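Long-range contacts in tryptophane-5-halogenase (Microbispora sp. ATCC PTA-5024, PDB 5UAO), which probably chlorinates tryptophan at the 5 position of its indole ring during biosynthesis of the lanthipeptide NAI-107, as a flavin-dependent halogenase: residues F107-R112 / L470-P475; A276-A281 / G409-P414. All blocks are in the same frame, centred on the assembly; numbering follows the deposited sequence.

Interaction 1: residues F107-R112 / L470-P475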
loop_
_atom_site.group_PDB
_atom_site.type_symbol
_atom_site.label_atom_id
_atom_site.label_comp_id
_atom_site.label_asym_id
_atom_site.label_seq_id
_atom_site.Cartn_x
_atom_site.Cartn_y
_atom_site.Cartn_z
ATOM N N PHE A 107 -16.264 16.875 16.771
ATOM C CA PHE A 107 -16.995 17.319 15.593
ATOM C C PHE A 107 -18.436 17.748 15.937
ATOM O O PHE A 107 -19.288 16.883 16.211
ATOM C CB PHE A 107 -17.036 16.171 14.580
ATOM C CG PHE A 107 -15.826 16.045 13.711
ATOM C CD1 PHE A 107 -15.632 16.928 12.666
ATOM C CD2 PHE A 107 -14.880 15.030 13.918
ATOM C CE1 PHE A 107 -14.517 16.862 11.860
ATOM C CE2 PHE A 107 -13.780 14.941 13.099
ATOM C CZ PHE A 107 -13.576 15.869 12.082
ATOM N N GLU A 108 -18.704 19.066 15.947
ATOM C CA GLU A 108 -20.084 19.557 16.063
ATOM C C GLU A 108 -20.573 19.655 14.605
ATOM O O GLU A 108 -20.436 20.660 13.913
ATOM C CB GLU A 108 -20.266 20.908 16.732
ATOM C CG GLU A 108 -19.475 21.131 17.960
ATOM C CD GLU A 108 -19.931 22.456 18.585
ATOM O OE1 GLU A 108 -19.073 23.396 18.755
ATOM O OE2 GLU A 108 -21.189 22.593 18.763
ATOM N N TRP A 109 -21.104 18.544 14.163
ATOM C CA TRP A 109 -21.118 18.217 12.772
ATOM C C TRP A 109 -22.131 17.103 12.534
ATOM O O TRP A 109 -22.239 16.183 13.341
ATOM C CB TRP A 109 -19.721 17.670 12.429
ATOM C CG TRP A 109 -19.264 17.780 10.981
ATOM C CD1 TRP A 109 -19.516 16.899 9.942
ATOM C CD2 TRP A 109 -18.371 18.781 10.436
ATOM N NE1 TRP A 109 -18.873 17.337 8.788
ATOM C CE2 TRP A 109 -18.174 18.483 9.067
ATOM C CE3 TRP A 109 -17.778 19.919 10.955
ATOM C CZ2 TRP A 109 -17.383 19.269 8.256
ATOM C CZ3 TRP A 109 -16.965 20.681 10.156
ATOM C CH2 TRP A 109 -16.785 20.386 8.817
ATOM N N GLY A 110 -22.780 17.131 11.368
ATOM C CA GLY A 110 -23.809 16.184 11.080
ATOM C C GLY A 110 -25.094 16.433 11.857
ATOM O O GLY A 110 -25.255 17.483 12.535
ATOM N N SER A 111 -26.022 15.509 11.730
ATOM C CA SER A 111 -27.360 15.729 12.250
ATOM C C SER A 111 -27.560 15.313 13.679
ATOM O O SER A 111 -28.588 15.681 14.255
ATOM C CB SER A 111 -28.414 15.143 11.324
ATOM O OG SER A 111 -28.278 13.736 11.239
ATOM N N ARG A 112 -26.583 14.663 14.312
ATOM C CA ARG A 112 -26.708 14.391 15.759
ATOM C C ARG A 112 -26.553 15.661 16.570
ATOM O O ARG A 112 -25.520 16.378 16.436
ATOM C CB ARG A 112 -25.630 13.397 16.221
ATOM C CG ARG A 112 -25.644 12.060 15.495
ATOM C CD ARG A 112 -24.273 11.420 15.643
ATOM N NE ARG A 112 -24.048 10.175 14.916
ATOM C CZ ARG A 112 -24.574 9.040 15.286
ATOM N NH1 ARG A 112 -25.385 8.990 16.334
ATOM N NH2 ARG A 112 -24.301 7.968 14.613
ATOM N N LEU A 470 -20.042 7.224 9.919
ATOM C CA LEU A 470 -21.022 6.802 10.933
ATOM C C LEU A 470 -21.387 7.987 11.821
ATOM O O LEU A 470 -22.544 8.152 12.258
ATOM C CB LEU A 470 -20.412 5.655 11.779
ATOM C CG LEU A 470 -20.220 4.326 11.050
ATOM C CD1 LEU A 470 -19.284 3.539 11.901
ATOM C CD2 LEU A 470 -21.530 3.601 10.821
ATOM N N GLY A 471 -20.410 8.845 12.091
ATOM C CA GLY A 471 -20.724 10.089 12.856
ATOM C C GLY A 471 -21.749 10.950 12.204
ATOM O O GLY A 471 -22.588 11.593 12.864
ATOM N N GLN A 472 -21.668 11.009 10.893
ATOM C CA GLN A 472 -22.588 11.789 10.067
ATOM C C GLN A 472 -23.850 11.022 9.608
ATOM O O GLN A 472 -24.641 11.564 8.806
ATOM C CB GLN A 472 -21.817 12.321 8.834
ATOM C CG GLN A 472 -20.867 13.459 9.119
ATOM C CD GLN A 472 -20.071 13.826 7.858
ATOM O OE1 GLN A 472 -19.275 13.035 7.311
ATOM N NE2 GLN A 472 -20.310 14.970 7.385
ATOM N N GLU A 473 -24.066 9.813 10.160
ATOM C CA GLU A 473 -25.301 8.981 9.946
ATOM C C GLU A 473 -25.553 8.749 8.486
ATOM O O GLU A 473 -26.661 8.852 8.018
ATOM C CB GLU A 473 -26.539 9.619 10.567
ATOM C CG GLU A 473 -26.412 9.867 12.058
ATOM C CD GLU A 473 -27.699 10.364 12.687
ATOM O OE1 GLU A 473 -27.986 11.581 12.582
ATOM O OE2 GLU A 473 -28.430 9.538 13.261
ATOM N N VAL A 474 -24.502 8.437 7.766
ATOM C CA VAL A 474 -24.581 8.047 6.348
ATOM C C VAL A 474 -25.193 6.615 6.293
ATOM O O VAL A 474 -24.690 5.711 6.967
ATOM C CB VAL A 474 -23.167 8.059 5.740
ATOM C CG1 VAL A 474 -23.125 7.321 4.434
ATOM C CG2 VAL A 474 -22.707 9.518 5.575
ATOM N N PRO A 475 -26.279 6.423 5.532
ATOM C CA PRO A 475 -27.003 5.141 5.594
ATOM C C PRO A 475 -26.121 3.969 5.204
ATOM O O PRO A 475 -25.356 4.068 4.228
ATOM C CB PRO A 475 -28.122 5.304 4.552
ATOM C CG PRO A 475 -28.228 6.752 4.289
ATOM C CD PRO A 475 -26.860 7.338 4.538
HETATM O O HOH W 1 -23.719 13.893 13.585
HETATM O O HOH W 2 -25.393 14.338 8.798
HETATM O O HOH W 3 -29.785 12.486 14.626
#
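R112 reaches across to the last carbonyls of helix 461-471. Its NE donates to G471 O at 2.9 Å, bent to 138° and coming from above the carbonyl plane. The bond from R112 NH2 to L470 O is almost straight, 178° over 2.9 Å. Both oxygens lie in the plane of the guanidinium, and one face of that group is met by E473 CG, 3.7 Å from R112 NE. The chain, extended from CG to NE, crosses E473 and brings the guanidinium to the two carbonyls. The E473 carboxylate turns instead to S111, whose OG donates to E473 OE1 at 2.6 Å. Q472 CG sits in the plane of the W109 indole, at its edge, 3.8 Å from W109 CD1. A face of the indole meets F107.

A water joins W109 O and R112 N to G471 O. Outside the segments, R112 NH1 is held by G137 O and W109 NE1 by H404 O. L470 O also accepts from E473 N, on the opposite face of its plane from R112 NH2. E473, with positive phi, is the C-prime residue of a Schellman motif, and R112 adds side-chain bonds to that helix C-terminus.

Interaction 2: residues A276-A281 / G409-P414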
loop_
_atom_site.group_PDB
_atom_site.type_symbol
_atom_site.label_atom_id
_atom_site.label_comp_id
_atom_site.label_asym_id
_atom_site.label_seq_id
_atom_site.Cartn_x
_atom_site.Cartn_y
_atom_site.Cartn_z
ATOM N N ALA A 276 -14.188 21.115 15.837
ATOM C CA ALA A 276 -14.597 21.528 14.495
ATOM C C ALA A 276 -16.093 21.716 14.533
ATOM O O ALA A 276 -16.844 20.741 14.746
ATOM C CB ALA A 276 -14.250 20.450 13.496
ATOM N N THR A 277 -16.511 22.976 14.347
ATOM C CA THR A 277 -17.909 23.375 14.523
ATOM C C THR A 277 -18.491 23.816 13.186
ATOM O O THR A 277 -17.950 24.740 12.556
ATOM C CB THR A 277 -17.951 24.558 15.542
ATOM O OG1 THR A 277 -17.451 24.128 16.829
ATOM C CG2 THR A 277 -19.284 25.089 15.765
ATOM N N THR A 278 -19.627 23.272 12.820
ATOM C CA THR A 278 -20.264 23.637 11.547
ATOM C C THR A 278 -20.793 25.086 11.682
ATOM O O THR A 278 -21.346 25.432 12.720
ATOM C CB THR A 278 -21.398 22.709 11.242
ATOM O OG1 THR A 278 -20.943 21.358 11.105
ATOM C CG2 THR A 278 -22.085 23.040 9.883
ATOM N N MET A 279 -20.603 25.893 10.626
ATOM C CA MET A 279 -20.942 27.284 10.576
ATOM C C MET A 279 -21.780 27.463 9.286
ATOM O O MET A 279 -21.984 26.505 8.531
ATOM C CB MET A 279 -19.681 28.162 10.504
ATOM C CG MET A 279 -18.696 28.045 11.698
ATOM S SD MET A 279 -19.433 28.756 13.186
ATOM C CE MET A 279 -18.994 30.459 12.940
ATOM N N ASN A 280 -22.322 28.647 9.090
ATOM C CA ASN A 280 -23.295 28.823 7.986
ATOM C C ASN A 280 -22.677 28.665 6.603
ATOM O O ASN A 280 -23.337 28.216 5.661
ATOM C CB ASN A 280 -23.988 30.188 8.100
ATOM C CG ASN A 280 -24.930 30.281 9.321
ATOM O OD1 ASN A 280 -25.424 29.286 9.792
ATOM N ND2 ASN A 280 -25.194 31.508 9.789
ATOM N N ALA A 281 -21.424 29.073 6.482
ATOM C CA ALA A 281 -20.715 29.031 5.192
ATOM C C ALA A 281 -19.346 28.357 5.316
ATOM O O ALA A 281 -18.395 28.736 4.593
ATOM C CB ALA A 281 -20.555 30.451 4.721
ATOM N N GLY A 409 -25.177 16.895 7.290
ATOM C CA GLY A 409 -26.576 17.314 7.384
ATOM C C GLY A 409 -26.984 18.262 8.488
ATOM O O GLY A 409 -28.171 18.333 8.809
ATOM N N ARG A 410 -26.050 18.985 9.121
ATOM C CA ARG A 410 -26.365 19.762 10.303
ATOM C C ARG A 410 -27.191 21.005 9.967
ATOM O O ARG A 410 -28.104 21.312 10.721
ATOM C CB ARG A 410 -25.092 20.220 11.036
ATOM C CG ARG A 410 -25.302 20.767 12.443
ATOM C CD ARG A 410 -24.033 20.669 13.248
ATOM N NE ARG A 410 -24.221 20.815 14.698
ATOM C CZ ARG A 410 -24.453 19.823 15.554
ATOM N NH1 ARG A 410 -24.470 18.556 15.181
ATOM N NH2 ARG A 410 -24.603 20.086 16.830
ATOM N N LEU A 411 -26.816 21.773 8.918
ATOM C CA LEU A 411 -27.416 23.098 8.688
ATOM C C LEU A 411 -28.110 23.183 7.326
ATOM O O LEU A 411 -27.728 22.485 6.399
ATOM C CB LEU A 411 -26.381 24.218 8.831
ATOM C CG LEU A 411 -25.732 24.368 10.203
ATOM C CD1 LEU A 411 -24.803 25.601 10.181
ATOM C CD2 LEU A 411 -26.746 24.475 11.315
ATOM N N ASP A 412 -29.139 24.011 7.217
ATOM C CA ASP A 412 -29.893 24.140 5.928
ATOM C C ASP A 412 -29.604 25.454 5.141
ATOM O O ASP A 412 -30.447 25.974 4.407
ATOM C CB ASP A 412 -31.408 23.905 6.159
ATOM C CG ASP A 412 -31.770 22.392 6.372
ATOM O OD1 ASP A 412 -30.958 21.485 6.051
ATOM O OD2 ASP A 412 -32.885 22.090 6.867
ATOM N N THR A 413 -28.377 25.907 5.193
ATOM C CA THR A 413 -27.953 27.161 4.571
ATOM C C THR A 413 -27.569 26.890 3.102
ATOM O O THR A 413 -27.309 25.756 2.732
ATOM C CB THR A 413 -26.723 27.751 5.293
ATOM O OG1 THR A 413 -25.621 26.836 5.146
ATOM C CG2 THR A 413 -27.015 28.036 6.792
ATOM N N PRO A 414 -27.538 27.940 2.261
ATOM C CA PRO A 414 -27.238 27.703 0.834
ATOM C C PRO A 414 -25.833 27.074 0.665
ATOM O O PRO A 414 -25.693 26.150 -0.136
ATOM C CB PRO A 414 -27.349 29.098 0.193
ATOM C CG PRO A 414 -28.177 29.922 1.145
ATOM C CD PRO A 414 -27.858 29.356 2.535
HETATM O O HOH W 4 -22.803 23.632 14.551
#
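The peptide carbonyl of N280 is met in its own plane by T413. T413 OG1 donates to a lone pair of N280 O at 2.7 Å, with a C=O...donor angle of 141°. The N280 side chain crosses that of T413 at about a right angle. The amide OD1 of N280 lies 3.6 Å from T413 CG2 and 3.8 Å from L411 CD1. With chi1 at 64°, T413 OG1 sits between its backbone N and carbonyl carbon and is turned to N280 O, while CG2 is left to meet N280 OD1. The same hydroxyl caps a backbone N in the first turn of helix 414-422. With a valine in its place, N280 O would probably lose its hydroxyl donor and the first turn of the helix its side-chain cap.

L411 packs next. Its CD1 is 3.4 Å from M279 O and 3.7 Å from T278 CG2. R410 passes over T278 with its aliphatic part, R410 CD lying 3.8 Å from T278 OG1. The R410 guanidinium goes on to the carbonyls of G110, R112 and P113. T278 OG1 is itself bonded to E108 O and N408 ND2.

W416 of helix 414-422 touches T278 and L411, and its NE1 bonds to M279 O. The loop following helix 383-406 is thus laid against the end of strand 274-279, with helix 306-316 packed against M279.

In the fold
Both interactions sit at the ends of neighbouring strands of one mixed sheet, 104-108 and 274-279, with centres about 12 Å apart. They also touch directly. E108 OE1 and T277 OG1 probably share a hydrogen bond at 2.6 Å, and the W109 ring packs on T278. R410 ties the loop of interaction 2 to the backbone of segment 107-112. Interaction 1 is mostly buried and largely polar, since it binds the carbonyls at a helix C-terminus; S111 and E473 form its exposed side. Interaction 2 is partly buried and mixes aliphatic packing with one hydroxyl bond at a helix N-terminus.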